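PDB 2NLR: protein (endoglucanase (e.c.3.2.1.4)) from Streptomyces lividans, which hydrolyses internal beta-1,4-glucosidic bonds of cellulose as a family 12 endoglucanase, working through a glycosyl-enzyme intermediate. Local coordinates for residues 84-90 / 171-177. Numbering follows the deposited sequence. Where two conformers were deposited one is given.
Sequences AAPSSIS and GWSFDVM
D175 OD1 accepts from the backbone of A85, with 2.8 Å between A85 N and D175 OD1. M177 N reaches the same oxygen from the opposite face of the carboxylate, at 2.9 Å from D175 OD1. D175 is the N-cap residue of helix 176-185, and the bond from M177 N is its capping bond. With CG anti to the backbone N (chi1 -163°), the carboxylate reaches across to A85, whose N-H comes in from above the carboxylate plane. V176 N returns a bond to A85 O, from above the carbonyl plane. A85 CB packs on V176 CB and on M177 CG, each 3.9 Å away. Beyond this junction, strands 86-90 and 171-175 pair antiparallel. S87 and F174 exchange two nearly straight bonds, S87 N to F174 O and F174 N to S87 O, both 2.9 Å. I89 and W172 form the next hydrogen-bonded pair. On the face of S87, I89, W172 and F174, F174 CB sits over one face of the W172 ring, 3.4 Å above its plane and toward the rim. F174 meets Y103 edge-to-face, and I89 and W172 touch F125 of the other sheet. S87 OG bonds S217 O and Y103 OH. The contact thus adds an outermost strand to one sheet of the family 12 beta-sandwich. One carboxylate oxygen, gripped twice, ties the helix start to the residues leading into strand 86-92. The nearby helix N-terminus probably stabilises its negative charge.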
loop_
_atom_site.group_PDB
_atom_site.type_symbol
_atom_site.label_atom_id
_atom_site.label_comp_id
_atom_site.label_asym_id
_atom_site.label_seq_id
_atom_site.Cartn_x
_atom_site.Cartn_y
_atom_site.Cartn_z
ATOM N N ALA A 84 7.480 -8.474 15.501
ATOM C CA ALA A 84 6.743 -8.972 14.369
ATOM C C ALA A 84 5.728 -7.967 13.930
ATOM O O ALA A 84 5.201 -7.234 14.779
ATOM C CB ALA A 84 6.015 -10.306 14.688
ATOM N N ALA A 85 5.387 -7.952 12.633
ATOM C CA ALA A 85 4.380 -7.050 12.080
ATOM C C ALA A 85 3.484 -7.813 11.159
ATOM O O ALA A 85 3.459 -7.532 9.939
ATOM C CB ALA A 85 5.031 -5.806 11.431
ATOM N N PRO A 86 2.707 -8.757 11.655
ATOM C CA PRO A 86 1.852 -9.564 10.788
ATOM C C PRO A 86 0.780 -8.728 10.106
ATOM O O PRO A 86 0.191 -7.819 10.723
ATOM C CB PRO A 86 1.231 -10.578 11.754
ATOM C CG PRO A 86 1.214 -9.864 13.103
ATOM C CD PRO A 86 2.520 -9.098 13.078
ATOM N N SER A 87 0.503 -9.056 8.857
ATOM C CA SER A 87 -0.576 -8.475 8.105
ATOM C C SER A 87 -1.184 -9.554 7.236
ATOM O O SER A 87 -0.534 -10.491 6.814
ATOM C CB SER A 87 -0.061 -7.273 7.270
ATOM O OG SER A 87 -1.088 -6.606 6.588
ATOM N N SER A 88 -2.477 -9.393 6.950
ATOM C CA SER A 88 -3.145 -10.290 6.006
ATOM C C SER A 88 -4.142 -9.519 5.159
ATOM O O SER A 88 -4.593 -8.419 5.513
ATOM C CB SER A 88 -3.924 -11.423 6.664
ATOM O OG SER A 88 -4.996 -10.824 7.392
ATOM N N ILE A 89 -4.398 -10.105 3.994
ATOM C CA ILE A 89 -5.256 -9.469 3.033
ATOM C C ILE A 89 -5.964 -10.538 2.220
ATOM O O ILE A 89 -5.458 -11.614 1.963
ATOM C CB ILE A 89 -4.480 -8.522 2.117
ATOM C CG1 ILE A 89 -5.472 -7.625 1.331
ATOM C CG2 ILE A 89 -3.528 -9.289 1.232
ATOM C CD1 ILE A 89 -5.113 -6.230 1.193
ATOM N N SER A 90 -7.171 -10.192 1.797
ATOM C CA SER A 90 -7.965 -10.892 0.771
ATOM C C SER A 90 -8.401 -9.856 -0.246
ATOM O O SER A 90 -9.069 -8.866 0.144
ATOM C CB SER A 90 -9.175 -11.612 1.376
ATOM O OG SER A 90 -10.012 -12.086 0.330
ATOM N N GLY A 171 -4.759 -13.691 -1.833
ATOM C CA GLY A 171 -4.824 -13.654 -0.395
ATOM C C GLY A 171 -3.497 -14.086 0.164
ATOM O O GLY A 171 -2.880 -14.995 -0.363
ATOM N N TRP A 172 -3.067 -13.465 1.278
ATOM C CA TRP A 172 -1.857 -13.909 1.927
ATOM C C TRP A 172 -1.853 -13.360 3.338
ATOM O O TRP A 172 -2.438 -12.320 3.625
ATOM C CB TRP A 172 -0.652 -13.398 1.132
ATOM C CG TRP A 172 0.664 -14.068 1.458
ATOM C CD1 TRP A 172 0.888 -15.338 1.846
ATOM C CD2 TRP A 172 1.972 -13.442 1.392
ATOM N NE1 TRP A 172 2.247 -15.550 2.042
ATOM C CE2 TRP A 172 2.910 -14.383 1.763
ATOM C CE3 TRP A 172 2.430 -12.160 1.059
ATOM C CZ2 TRP A 172 4.287 -14.102 1.816
ATOM C CZ3 TRP A 172 3.757 -11.846 1.099
ATOM C CH2 TRP A 172 4.673 -12.828 1.475
ATOM N N SER A 173 -1.165 -14.042 4.211
ATOM C CA SER A 173 -0.744 -13.538 5.514
ATOM C C SER A 173 0.780 -13.588 5.555
ATOM O O SER A 173 1.374 -14.532 5.078
ATOM C CB SER A 173 -1.213 -14.438 6.672
ATOM O OG SER A 173 -2.612 -14.527 6.718
ATOM N N PHE A 174 1.404 -12.557 6.061
ATOM C CA PHE A 174 2.855 -12.412 6.007
ATOM C C PHE A 174 3.309 -11.451 7.096
ATOM O O PHE A 174 2.501 -10.786 7.740
ATOM C CB PHE A 174 3.304 -11.915 4.635
ATOM C CG PHE A 174 2.873 -10.523 4.295
ATOM C CD1 PHE A 174 1.597 -10.211 3.886
ATOM C CD2 PHE A 174 3.776 -9.477 4.386
ATOM C CE1 PHE A 174 1.221 -8.933 3.585
ATOM C CE2 PHE A 174 3.421 -8.177 4.028
ATOM C CZ PHE A 174 2.141 -7.875 3.639
ATOM N N ASP A 175 4.619 -11.410 7.314
ATOM C CA ASP A 175 5.225 -10.488 8.262
ATOM C C ASP A 175 5.811 -9.305 7.504
ATOM O O ASP A 175 6.757 -9.453 6.742
ATOM C CB ASP A 175 6.288 -11.212 9.075
ATOM C CG ASP A 175 6.663 -10.443 10.333
ATOM O OD1 ASP A 175 6.522 -9.190 10.357
ATOM O OD2 ASP A 175 7.139 -11.123 11.264
ATOM N N VAL A 176 5.236 -8.117 7.730
ATOM C CA VAL A 176 5.802 -6.921 7.122
ATOM C C VAL A 176 7.270 -6.767 7.430
ATOM O O VAL A 176 8.071 -6.273 6.625
ATOM C CB VAL A 176 4.975 -5.679 7.571
ATOM C CG1 VAL A 176 5.680 -4.395 7.336
ATOM C CG2 VAL A 176 3.572 -5.709 6.928
ATOM N N MET A 177 7.710 -7.216 8.642
ATOM C CA MET A 177 9.127 -7.096 8.987
ATOM C C MET A 177 10.018 -7.888 8.062
ATOM O O MET A 177 11.212 -7.546 7.965
ATOM C CB MET A 177 9.424 -7.456 10.442
ATOM C CG MET A 177 8.875 -6.439 11.387
ATOM S SD MET A 177 9.530 -4.797 11.348
ATOM C CE MET A 177 11.277 -4.888 11.342
#